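Local coordinates for fibronectin type III domain-containing protein (PDB 6P2K), which probably hydrolyses xyloglucan-type beta-glucans as a family GH74 glycoside hydrolase, through a catalytic region built on seven-bladed beta-propellers that also binds zinc ions, at residues V462-T467 / D491-L496; G477-K482 / Y534-I539; V514-S517 / K523-M526; G540-Y545 / E550-T555. One frame throughout, in Å; residues are numbered along the deposited sequence.

Interaction 1 (V462-T467 / D491-L496); sequences VVAQAT and DQWVEL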
loop_
_atom_site.group_PDB
_atom_site.type_symbol
_atom_site.label_atom_id
_atom_site.label_comp_id
_atom_site.label_asym_id
_atom_site.label_seq_id
_atom_site.Cartn_x
_atom_site.Cartn_y
_atom_site.Cartn_z
ATOM N N VAL B 462 2.368 14.975 -19.010
ATOM C CA VAL B 462 2.218 16.397 -19.278
ATOM C C VAL B 462 3.448 17.133 -18.766
ATOM O O VAL B 462 3.950 16.845 -17.673
ATOM C CB VAL B 462 0.943 16.938 -18.606
ATOM C CG1 VAL B 462 0.498 18.241 -19.263
ATOM C CG2 VAL B 462 -0.163 15.895 -18.627
ATOM N N VAL B 463 3.946 18.081 -19.556
ATOM C CA VAL B 463 4.973 19.019 -19.119
ATOM C C VAL B 463 4.412 20.426 -19.265
ATOM O O VAL B 463 3.661 20.708 -20.206
ATOM C CB VAL B 463 6.289 18.868 -19.911
ATOM C CG1 VAL B 463 6.861 17.480 -19.719
ATOM C CG2 VAL B 463 6.075 19.162 -21.396
ATOM N N ALA B 464 4.760 21.305 -18.327
ATOM C CA ALA B 464 4.175 22.637 -18.317
ATOM C C ALA B 464 5.141 23.649 -17.722
ATOM O O ALA B 464 5.860 23.356 -16.762
ATOM C CB ALA B 464 2.858 22.659 -17.528
ATOM N N GLN B 465 5.155 24.836 -18.318
ATOM C CA GLN B 465 5.656 26.027 -17.649
ATOM C C GLN B 465 4.527 26.565 -16.775
ATOM O O GLN B 465 3.466 26.932 -17.290
ATOM C CB GLN B 465 6.113 27.057 -18.682
ATOM C CG GLN B 465 5.993 28.518 -18.260
ATOM C CD GLN B 465 6.899 28.868 -17.093
ATOM O OE1 GLN B 465 7.975 28.290 -16.933
ATOM N NE2 GLN B 465 6.468 29.823 -16.276
ATOM N N ALA B 466 4.727 26.570 -15.458
ATOM C CA ALA B 466 3.658 26.931 -14.530
ATOM C C ALA B 466 4.237 27.697 -13.354
ATOM O O ALA B 466 5.175 27.226 -12.706
ATOM C CB ALA B 466 2.912 25.688 -14.030
ATOM N N THR B 467 3.660 28.861 -13.065
ATOM C CA THR B 467 4.236 29.754 -12.072
ATOM C C THR B 467 3.147 30.669 -11.531
ATOM O O THR B 467 2.011 30.677 -12.013
ATOM C CB THR B 467 5.381 30.569 -12.675
ATOM O OG1 THR B 467 6.056 31.295 -11.642
ATOM C CG2 THR B 467 4.836 31.549 -13.699
ATOM N N ASP B 491 -4.117 11.700 -11.009
ATOM C CA ASP B 491 -2.759 12.060 -11.396
ATOM C C ASP B 491 -2.363 13.388 -10.753
ATOM O O ASP B 491 -3.207 14.250 -10.496
ATOM C CB ASP B 491 -2.638 12.156 -12.918
ATOM C CG ASP B 491 -3.008 10.859 -13.621
ATOM O OD1 ASP B 491 -2.810 9.774 -13.033
ATOM O OD2 ASP B 491 -3.492 10.928 -14.772
ATOM N N GLN B 492 -1.060 13.551 -10.503
ATOM C CA GLN B 492 -0.554 14.674 -9.723
ATOM C C GLN B 492 0.605 15.374 -10.427
ATOM O O GLN B 492 1.351 14.765 -11.200
ATOM C CB GLN B 492 -0.088 14.218 -8.330
ATOM C CG GLN B 492 -1.190 13.636 -7.467
ATOM C CD GLN B 492 -2.287 14.643 -7.180
ATOM O OE1 GLN B 492 -2.012 15.798 -6.848
ATOM N NE2 GLN B 492 -3.539 14.213 -7.317
ATOM N N TRP B 493 0.756 16.665 -10.123
ATOM C CA TRP B 493 1.866 17.478 -10.605
ATOM C C TRP B 493 3.049 17.398 -9.649
ATOM O O TRP B 493 2.872 17.388 -8.428
ATOM C CB TRP B 493 1.445 18.945 -10.744
ATOM C CG TRP B 493 0.473 19.208 -11.844
ATOM C CD1 TRP B 493 -0.875 19.415 -11.721
ATOM C CD2 TRP B 493 0.769 19.304 -13.241
ATOM N NE1 TRP B 493 -1.432 19.629 -12.960
ATOM C CE2 TRP B 493 -0.444 19.566 -13.909
ATOM C CE3 TRP B 493 1.945 19.192 -13.993
ATOM C CZ2 TRP B 493 -0.516 19.711 -15.292
ATOM C CZ3 TRP B 493 1.872 19.342 -15.366
ATOM C CH2 TRP B 493 0.652 19.601 -16.001
ATOM N N VAL B 494 4.257 17.363 -10.211
ATOM C CA VAL B 494 5.489 17.532 -9.450
ATOM C C VAL B 494 6.379 18.514 -10.199
ATOM O O VAL B 494 6.382 18.545 -11.435
ATOM C CB VAL B 494 6.226 16.194 -9.221
ATOM C CG1 VAL B 494 5.376 15.248 -8.383
ATOM C CG2 VAL B 494 6.609 15.546 -10.547
ATOM N N GLU B 495 7.122 19.327 -9.453
ATOM C CA GLU B 495 8.028 20.300 -10.050
ATOM C C GLU B 495 9.394 19.668 -10.275
ATOM O O GLU B 495 9.988 19.110 -9.347
ATOM C CB GLU B 495 8.168 21.537 -9.162
ATOM C CG GLU B 495 9.049 22.618 -9.777
ATOM C CD GLU B 495 9.347 23.749 -8.818
ATOM O OE1 GLU B 495 9.726 23.471 -7.661
ATOM O OE2 GLU B 495 9.197 24.920 -9.219
ATOM N N LEU B 496 9.898 19.777 -11.503
ATOM C CA LEU B 496 11.165 19.154 -11.869
ATOM C C LEU B 496 12.347 20.115 -11.870
ATOM O O LEU B 496 13.468 19.688 -11.574
ATOM C CB LEU B 496 11.055 18.504 -13.253
ATOM C CG LEU B 496 10.273 17.186 -13.324
ATOM C CD1 LEU B 496 10.262 16.641 -14.748
ATOM C CD2 LEU B 496 10.855 16.158 -12.355
#

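Interaction 2 (G477-K482 / Y534-I539); sequences GRLWAK and YMVEDI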
loop_
_atom_site.group_PDB
_atom_site.type_symbol
_atom_site.label_atom_id
_atom_site.label_comp_id
_atom_site.label_asym_id
_atom_site.label_seq_id
_atom_site.Cartn_x
_atom_site.Cartn_y
_atom_site.Cartn_z
ATOM N N GLY B 477 10.350 30.976 -14.342
ATOM C CA GLY B 477 10.212 29.725 -15.063
ATOM C C GLY B 477 10.272 28.539 -14.123
ATOM O O GLY B 477 11.172 28.440 -13.287
ATOM N N ARG B 478 9.295 27.644 -14.257
ATOM C CA ARG B 478 9.247 26.393 -13.508
ATOM C C ARG B 478 8.747 25.294 -14.432
ATOM O O ARG B 478 7.753 25.483 -15.140
ATOM C CB ARG B 478 8.317 26.477 -12.293
ATOM C CG ARG B 478 8.619 27.552 -11.279
ATOM C CD ARG B 478 7.565 27.488 -10.183
ATOM N NE ARG B 478 7.743 28.496 -9.145
ATOM C CZ ARG B 478 8.259 28.247 -7.946
ATOM N NH1 ARG B 478 8.662 27.022 -7.635
ATOM N NH2 ARG B 478 8.374 29.224 -7.057
ATOM N N LEU B 479 9.416 24.146 -14.407
ATOM C CA LEU B 479 9.027 22.999 -15.214
ATOM C C LEU B 479 8.294 21.995 -14.328
ATOM O O LEU B 479 8.872 21.468 -13.371
ATOM C CB LEU B 479 10.253 22.359 -15.863
ATOM C CG LEU B 479 10.007 21.156 -16.772
ATOM C CD1 LEU B 479 9.307 21.587 -18.057
ATOM C CD2 LEU B 479 11.322 20.463 -17.073
ATOM N N TRP B 480 7.023 21.743 -14.638
ATOM C CA TRP B 480 6.210 20.779 -13.914
ATOM C C TRP B 480 5.857 19.607 -14.823
ATOM O O TRP B 480 5.794 19.746 -16.049
ATOM C CB TRP B 480 4.926 21.421 -13.375
ATOM C CG TRP B 480 5.165 22.497 -12.356
ATOM C CD1 TRP B 480 5.612 23.767 -12.591
ATOM C CD2 TRP B 480 4.960 22.400 -10.940
ATOM N NE1 TRP B 480 5.704 24.463 -11.409
ATOM C CE2 TRP B 480 5.309 23.646 -10.381
ATOM C CE3 TRP B 480 4.517 21.377 -10.091
ATOM C CZ2 TRP B 480 5.227 23.900 -9.014
ATOM C CZ3 TRP B 480 4.437 21.629 -8.731
ATOM C CH2 TRP B 480 4.793 22.881 -8.205
ATOM N N ALA B 481 5.621 18.451 -14.205
ATOM C CA ALA B 481 5.340 17.222 -14.936
ATOM C C ALA B 481 4.229 16.450 -14.244
ATOM O O ALA B 481 4.250 16.297 -13.018
ATOM C CB ALA B 481 6.596 16.351 -15.042
ATOM N N LYS B 482 3.264 15.961 -15.025
ATOM C CA LYS B 482 2.184 15.123 -14.507
ATOM C C LYS B 482 2.148 13.827 -15.305
ATOM O O LYS B 482 1.786 13.830 -16.487
ATOM C CB LYS B 482 0.828 15.827 -14.574
ATOM C CG LYS B 482 -0.350 14.854 -14.435
ATOM C CD LYS B 482 -1.692 15.562 -14.409
ATOM C CE LYS B 482 -1.919 16.262 -13.076
ATOM N NZ LYS B 482 -3.258 16.923 -13.009
ATOM N N TYR B 534 17.550 25.190 -22.584
ATOM C CA TYR B 534 17.921 24.068 -21.740
ATOM C C TYR B 534 17.161 22.829 -22.187
ATOM O O TYR B 534 16.148 22.909 -22.888
ATOM C CB TYR B 534 17.652 24.370 -20.260
ATOM C CG TYR B 534 18.468 25.534 -19.755
ATOM C CD1 TYR B 534 18.108 26.844 -20.054
ATOM C CD2 TYR B 534 19.614 25.327 -18.998
ATOM C CE1 TYR B 534 18.862 27.911 -19.610
ATOM C CE2 TYR B 534 20.368 26.389 -18.544
ATOM C CZ TYR B 534 19.992 27.677 -18.859
ATOM O OH TYR B 534 20.742 28.739 -18.412
ATOM N N MET B 535 17.673 21.675 -21.777
ATOM C CA MET B 535 17.186 20.396 -22.270
ATOM C C MET B 535 17.079 19.414 -21.116
ATOM O O MET B 535 17.989 19.320 -20.291
ATOM C CB MET B 535 18.124 19.848 -23.353
ATOM C CG MET B 535 17.745 18.488 -23.901
ATOM S SD MET B 535 18.724 18.066 -25.356
ATOM C CE MET B 535 20.316 17.712 -24.613
ATOM N N VAL B 536 15.959 18.704 -21.052
ATOM C CA VAL B 536 15.835 17.502 -20.239
ATOM C C VAL B 536 16.067 16.327 -21.179
ATOM O O VAL B 536 15.225 16.025 -22.032
ATOM C CB VAL B 536 14.472 17.417 -19.544
ATOM C CG1 VAL B 536 14.316 16.068 -18.855
ATOM C CG2 VAL B 536 14.323 18.555 -18.537
ATOM N N GLU B 537 17.225 15.680 -21.043
ATOM C CA GLU B 537 17.602 14.632 -21.987
ATOM C C GLU B 537 16.617 13.469 -21.951
ATOM O O GLU B 537 16.229 12.940 -22.999
ATOM C CB GLU B 537 19.021 14.149 -21.682
ATOM C CG GLU B 537 19.456 12.939 -22.488
ATOM C CD GLU B 537 19.991 13.320 -23.853
ATOM O OE1 GLU B 537 19.850 12.514 -24.801
ATOM O OE2 GLU B 537 20.553 14.430 -23.977
ATOM N N ASP B 538 16.199 13.063 -20.753
ATOM C CA ASP B 538 15.245 11.969 -20.594
ATOM C C ASP B 538 14.392 12.291 -19.376
ATOM O O ASP B 538 14.896 12.276 -18.249
ATOM C CB ASP B 538 15.962 10.630 -20.430
ATOM C CG ASP B 538 15.009 9.446 -20.452
ATOM O OD1 ASP B 538 14.038 9.432 -19.664
ATOM O OD2 ASP B 538 15.232 8.521 -21.261
ATOM N N ILE B 539 13.108 12.581 -19.599
ATOM C CA ILE B 539 12.260 13.003 -18.493
ATOM C C ILE B 539 11.951 11.849 -17.545
ATOM O O ILE B 539 11.682 12.080 -16.360
ATOM C CB ILE B 539 10.970 13.652 -19.025
ATOM C CG1 ILE B 539 10.176 14.267 -17.871
ATOM C CG2 ILE B 539 10.134 12.634 -19.797
ATOM C CD1 ILE B 539 8.975 15.044 -18.307
#

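Interaction 3 (V514-S517 / K523-M526); sequences VAVS and KVFM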
loop_
_atom_site.group_PDB
_atom_site.type_symbol
_atom_site.label_atom_id
_atom_site.label_comp_id
_atom_site.label_asym_id
_atom_site.label_seq_id
_atom_site.Cartn_x
_atom_site.Cartn_y
_atom_site.Cartn_z
ATOM N N VAL B 514 7.922 25.481 -23.985
ATOM C CA VAL B 514 8.427 24.165 -23.624
ATOM C C VAL B 514 7.922 23.219 -24.699
ATOM O O VAL B 514 6.729 23.229 -25.017
ATOM C CB VAL B 514 7.924 23.727 -22.234
ATOM C CG1 VAL B 514 8.272 22.275 -21.965
ATOM C CG2 VAL B 514 8.461 24.645 -21.143
ATOM N N ALA B 515 8.819 22.428 -25.284
ATOM C CA ALA B 515 8.420 21.586 -26.402
ATOM C C ALA B 515 9.121 20.239 -26.342
ATOM O O ALA B 515 10.304 20.153 -25.997
ATOM C CB ALA B 515 8.711 22.271 -27.745
ATOM N N VAL B 516 8.378 19.193 -26.698
ATOM C CA VAL B 516 8.853 17.815 -26.677
ATOM C C VAL B 516 9.316 17.431 -28.076
ATOM O O VAL B 516 8.674 17.778 -29.078
ATOM C CB VAL B 516 7.737 16.877 -26.177
ATOM C CG1 VAL B 516 8.189 15.441 -26.198
ATOM C CG2 VAL B 516 7.296 17.282 -24.775
ATOM N N SER B 517 10.436 16.726 -28.152
ATOM C CA SER B 517 10.940 16.258 -29.441
ATOM C C SER B 517 10.049 15.154 -29.988
ATOM O O SER B 517 9.877 14.127 -29.318
ATOM C CB SER B 517 12.370 15.744 -29.298
ATOM O OG SER B 517 12.688 14.822 -30.332
ATOM N N LYS B 523 12.655 13.499 -24.564
ATOM C CA LYS B 523 13.521 14.671 -24.553
ATOM C C LYS B 523 12.675 15.935 -24.644
ATOM O O LYS B 523 11.808 16.042 -25.517
ATOM C CB LYS B 523 14.514 14.606 -25.716
ATOM C CG LYS B 523 15.362 15.852 -25.911
ATOM C CD LYS B 523 16.520 15.574 -26.871
ATOM C CE LYS B 523 17.472 14.533 -26.295
ATOM N NZ LYS B 523 18.576 14.184 -27.241
ATOM N N VAL B 524 12.928 16.887 -23.744
ATOM C CA VAL B 524 12.124 18.102 -23.632
ATOM C C VAL B 524 13.041 19.316 -23.704
ATOM O O VAL B 524 14.059 19.369 -23.007
ATOM C CB VAL B 524 11.304 18.129 -22.325
ATOM C CG1 VAL B 524 10.354 19.320 -22.320
ATOM C CG2 VAL B 524 10.532 16.821 -22.139
ATOM N N PHE B 525 12.672 20.293 -24.536
ATOM C CA PHE B 525 13.390 21.553 -24.670
ATOM C C PHE B 525 12.611 22.677 -23.995
ATOM O O PHE B 525 11.377 22.647 -23.936
ATOM C CB PHE B 525 13.612 21.927 -26.140
ATOM C CG PHE B 525 14.478 20.964 -26.898
ATOM C CD1 PHE B 525 15.855 21.113 -26.912
ATOM C CD2 PHE B 525 13.912 19.925 -27.622
ATOM C CE1 PHE B 525 16.655 20.231 -27.619
ATOM C CE2 PHE B 525 14.706 19.041 -28.334
ATOM C CZ PHE B 525 16.078 19.192 -28.331
ATOM N N MET B 526 13.340 23.680 -23.505
ATOM C CA MET B 526 12.727 24.855 -22.902
ATOM C C MET B 526 13.695 26.028 -23.006
ATOM O O MET B 526 14.912 25.848 -22.927
ATOM C CB MET B 526 12.347 24.601 -21.438
ATOM C CG MET B 526 13.534 24.275 -20.534
ATOM S SD MET B 526 13.203 22.921 -19.381
ATOM C CE MET B 526 13.108 21.524 -20.505
#

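Interaction 4 (G540-Y545 / E550-T555); sequences GRALDY and ETLPVT. With ZN (zinc ion), chain O.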
loop_
_atom_site.group_PDB
_atom_site.type_symbol
_atom_site.label_atom_id
_atom_site.label_comp_id
_atom_site.label_asym_id
_atom_site.label_seq_id
_atom_site.Cartn_x
_atom_site.Cartn_y
_atom_site.Cartn_z
ATOM N N GLY B 540 12.002 10.605 -18.026
ATOM C CA GLY B 540 11.868 9.478 -17.117
ATOM C C GLY B 540 12.990 9.426 -16.096
ATOM O O GLY B 540 12.756 9.195 -14.908
ATOM N N ARG B 541 14.226 9.648 -16.548
ATOM C CA ARG B 541 15.360 9.683 -15.629
ATOM C C ARG B 541 15.226 10.828 -14.633
ATOM O O ARG B 541 15.522 10.666 -13.443
ATOM C CB ARG B 541 16.661 9.804 -16.422
ATOM C CG ARG B 541 17.920 9.727 -15.587
ATOM C CD ARG B 541 19.131 9.498 -16.475
ATOM N NE ARG B 541 20.340 9.229 -15.702
ATOM C CZ ARG B 541 21.419 10.005 -15.710
ATOM N NH1 ARG B 541 21.446 11.102 -16.456
ATOM N NH2 ARG B 541 22.474 9.682 -14.974
ATOM N N ALA B 542 14.783 11.998 -15.100
ATOM C CA ALA B 542 14.554 13.113 -14.187
ATOM C C ALA B 542 13.494 12.762 -13.151
ATOM O O ALA B 542 13.595 13.162 -11.985
ATOM C CB ALA B 542 14.146 14.359 -14.971
ATOM N N LEU B 543 12.473 12.005 -13.557
ATOM C CA LEU B 543 11.465 11.583 -12.596
ATOM C C LEU B 543 12.002 10.502 -11.662
ATOM O O LEU B 543 11.586 10.437 -10.499
ATOM C CB LEU B 543 10.207 11.119 -13.329
ATOM C CG LEU B 543 9.412 12.293 -13.914
ATOM C CD1 LEU B 543 8.441 11.858 -15.001
ATOM C CD2 LEU B 543 8.675 13.037 -12.809
ATOM N N ASP B 544 12.928 9.658 -12.139
ATOM C CA ASP B 544 13.574 8.690 -11.253
ATOM C C ASP B 544 14.254 9.403 -10.090
ATOM O O ASP B 544 14.087 9.019 -8.927
ATOM C CB ASP B 544 14.579 7.818 -12.033
ATOM C CG ASP B 544 13.893 6.811 -12.943
ATOM O OD1 ASP B 544 12.660 6.644 -12.834
ATOM O OD2 ASP B 544 14.592 6.184 -13.765
ATOM N N TYR B 545 15.003 10.468 -10.385
ATOM C CA TYR B 545 15.654 11.234 -9.327
ATOM C C TYR B 545 14.633 11.927 -8.437
ATOM O O TYR B 545 14.789 11.953 -7.210
ATOM C CB TYR B 545 16.609 12.267 -9.928
ATOM C CG TYR B 545 17.976 11.722 -10.253
ATOM C CD1 TYR B 545 18.146 10.785 -11.265
ATOM C CD2 TYR B 545 19.099 12.147 -9.555
ATOM C CE1 TYR B 545 19.394 10.284 -11.571
ATOM C CE2 TYR B 545 20.353 11.648 -9.854
ATOM C CZ TYR B 545 20.493 10.717 -10.865
ATOM O OH TYR B 545 21.735 10.218 -11.172
ATOM N N GLU B 550 15.451 13.621 -4.850
ATOM C CA GLU B 550 16.680 14.157 -5.418
ATOM C C GLU B 550 16.336 14.937 -6.680
ATOM O O GLU B 550 15.174 15.017 -7.091
ATOM C CB GLU B 550 17.688 13.039 -5.714
ATOM C CG GLU B 550 18.232 12.346 -4.472
ATOM C CD GLU B 550 19.084 13.260 -3.605
ATOM O OE1 GLU B 550 19.157 13.021 -2.381
ATOM O OE2 GLU B 550 19.685 14.211 -4.145
ATOM N N THR B 551 17.356 15.518 -7.306
ATOM C CA THR B 551 17.147 16.327 -8.497
ATOM C C THR B 551 18.246 16.044 -9.506
ATOM O O THR B 551 19.432 16.116 -9.174
ATOM C CB THR B 551 17.117 17.821 -8.162
ATOM O OG1 THR B 551 16.247 18.040 -7.047
ATOM C CG2 THR B 551 16.608 18.611 -9.355
ATOM N N LEU B 552 17.848 15.723 -10.714
ATOM C CA LEU B 552 18.761 15.542 -11.835
ATOM C C LEU B 552 18.930 16.865 -12.571
ATOM O O LEU B 552 17.929 17.480 -12.954
ATOM C CB LEU B 552 18.229 14.490 -12.793
ATOM C CG LEU B 552 19.080 14.228 -14.032
ATOM C CD1 LEU B 552 20.277 13.355 -13.676
ATOM C CD2 LEU B 552 18.242 13.583 -15.121
ATOM N N PRO B 553 20.159 17.343 -12.773
ATOM C CA PRO B 553 20.344 18.631 -13.452
ATOM C C PRO B 553 19.798 18.604 -14.870
ATOM O O PRO B 553 19.802 17.570 -15.542
ATOM C CB PRO B 553 21.868 18.819 -13.451
ATOM C CG PRO B 553 22.357 17.958 -12.334
ATOM C CD PRO B 553 21.434 16.773 -12.309
ATOM N N VAL B 554 19.312 19.761 -15.321
ATOM C CA VAL B 554 18.986 19.945 -16.730
ATOM C C VAL B 554 20.294 20.152 -17.481
ATOM O O VAL B 554 21.362 20.272 -16.869
ATOM C CB VAL B 554 18.027 21.127 -16.953
ATOM C CG1 VAL B 554 16.728 20.919 -16.189
ATOM C CG2 VAL B 554 18.690 22.436 -16.544
ATOM N N THR B 555 20.222 20.193 -18.806
ATOM C CA THR B 555 21.378 20.457 -19.651
ATOM C C THR B 555 21.182 21.784 -20.370
ATOM O O THR B 555 20.154 21.996 -21.017
ATOM C CB THR B 555 21.581 19.341 -20.678
ATOM O OG1 THR B 555 21.609 18.070 -20.014
ATOM C CG2 THR B 555 22.888 19.548 -21.442
HETATM ZN ZN ZN O . 16.721 5.828 -13.138
HETATM O O HOH W 1 14.975 15.567 -11.238
HETATM O O HOH W 2 17.311 4.686 -14.648
HETATM O O HOH W 3 18.043 7.467 -12.779
#

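Interaction 1 (V462-T467 / D491-L496)
The indole of Trp493 is the flat group of this contact, and Val462 and Ala464 come to the outer end of its six-membered ring at a slant, neither squarely over a face nor in the ring plane. CH2 of Trp493 is the corner that does most of the touching: Val462 CG1 lies 3.5 Å from Trp493 CH2, and Val462 CB follows at 3.7 Å from the same atom. Ala464 CB, one strand repeat along, is 4.1 Å from both CH2 and CZ3 of Trp493. The Trp493 side chain leaves its backbone with CG beside the backbone N (chi1 -69°), which carries the ring across strand 478-483, against Trp480 and Lys482, toward strand 459-467. That reach is needed because the two strands are not neighbours: Val462 and Trp493 have their CA atoms 8.7 Å apart, and strand 478-483 runs between them in the sheet. Tyr412 and Ile414 of strand 412-417 also touch both Val462 and Trp493, so the ring is buried between this sheet and strand 412-417. Its NE1 gives its hydrogen to OE1 of Glu424. With an alanine at Trp493, Val462 and Ala464 would probably face a gap and Glu424 lose one of its donors. Across these two strands the contact is wholly apolar and buried, so shape and van der Waals fit hold the blade here, while the tether from NE1 to a carboxylate is likely to fix the rotation of the indole.

Interaction 2 (G477-K482 / Y534-I539)
Val536, at the end of strand 532-536, is the first residue of 534-539 to meet 477-482. Its CG2 meets CD2 of Leu479 tip to tip at 3.8 Å. Leu479 extends CG away from its own backbone N (chi1 -179°), which sends the isobutyl group straight out toward the neighbouring blade. Leu479 CA and Val536 CA are 10.1 Å apart, yet the two residues touch through their methyls. Met526 lies against both side chains and fills in beside the pair. After Val536 the chain turns away, and Asp538 takes the N-cap of helix 539-547, its OD1 accepting a hydrogen bond from Arg541 N. That turn brings Ile539, the first residue of the helix, back to the contact. With both chi angles near 180° its side chain is fully stretched, and CD1 ends 4.2 Å from Ala481 CB; Val463 touches it as well. The small methyl of Ala481 makes room for this long reach. Strand 478-483 thus meets strand 532-536 and the start of helix 539-547; between the two segments the touching atoms are methyl carbons, and all four residues are buried. Such a contact depends on complementary shape rather than directed bonds, as in the blade-to-blade packing of beta-propellers.

Interaction 3 (V514-S517 / K523-M526)
Val514, Val516, Val524 and Met526 turn their side chains to one face of this antiparallel hairpin, Ala515 and Phe525 to the other. On the valine face the methyls interleave. Val524 faces Val516 as a non-hydrogen-bonded pair and reaches diagonally to Val514: its CG1 lies 3.6 Å from CG1 of Val514, and its CG2 lies 4.2 Å from CG2 of Val516. Val514, in the other such pair, stands alongside Met526 and points the same way, CG2 to Met526 CB 3.9 Å. Met526 has CG lodged between backbone N and carbonyl carbon (chi1 62°), and its bent chain leads the sulfur away from this pair. On the opposite face the Phe525 ring presents its edge to the partner strand. Ser517 CB approaches CE2 of that ring at 4.2 Å, and the carbonyl oxygen of Ala515 is near the ring plane too. Ala515 and Phe525 form the hydrogen-bonded pair, Ala515 N to Phe525 O 2.9 Å and Phe525 N to Ala515 O 2.8 Å, the second almost straight at 171°. Ser517 N to Lys523 O, 3.0 Å, continues the pairing toward the turn. The Ser517 hydroxyl is hydrogen-bonded to Asn520 N within that turn, and Lys523 NZ forms a salt bridge with Glu580. Strand 532-536 continues the sheet beyond 524-528. The face of Ala515 and Phe525 is covered by Ile573 and Pro575 of strand 567-575, while Val516 and Val524 lie against Ala454 of strand 447-456, so the hairpin is packed between sheets on both sides.

Interaction 4 (G540-Y545 / E550-T555)
A zinc site shared between subunits sits on helix 539-547 beside this contact, in which Tyr545, Ala542 and Arg541 receive Leu552 from the loop that follows. Asp544 OD2 binds the zinc at 2.2 Å, joined by two waters and by OD2 of Asp544 from a neighbouring subunit. Leu552 is the wedge. With CG anti to the backbone N (chi1 179°), it puts CD1 over the face of the Tyr545 ring, 3.9 Å from the centroid, a CH-pi contact. The same CD1 lies over a face of the Arg541 guanidinium, 3.8 Å from NH1, and CD2 is 4.2 Å from Ala542 CB. The backbone closes the turn: Glu550 N donates to Tyr545 O at 3.0 Å, and a water accepts from Leu552 N while donating to Ala542 O. The Tyr545 ring also stacks edge-to-face with Trp457 of the neighbouring subunit and has a cation-pi contact with Arg548 of its own chain. A serine in place of Tyr545 would probably leave Leu552 without its aromatic platform and Trp457 of the neighbour without its ring partner. Helix and loop are thus inserted between strands 532-536 and 555-559 of one antiparallel sheet, reaching a zinc that bridges two subunits.

Overall arrangement
Interactions 1, 2 and 3 are buried; interaction 4 lies at the surface, at a boundary between subunits. Interactions 1 and 2 share strand 478-483: the first spans it within one sheet, the second sets it against the next sheet, and both rely on apolar side chains. Interaction 3 pairs two adjacent strands of that next sheet and adds backbone hydrogen bonds, which the first two lack across their segments. Strand 532-536 of interaction 2 extends the same sheet, then leads into the helix of interaction 4. There the chemistry becomes mixed, with a metal, waters and an arginine beside the leucine, while Leu543 of that helix packs back on Val494 and Leu496 of interaction 1.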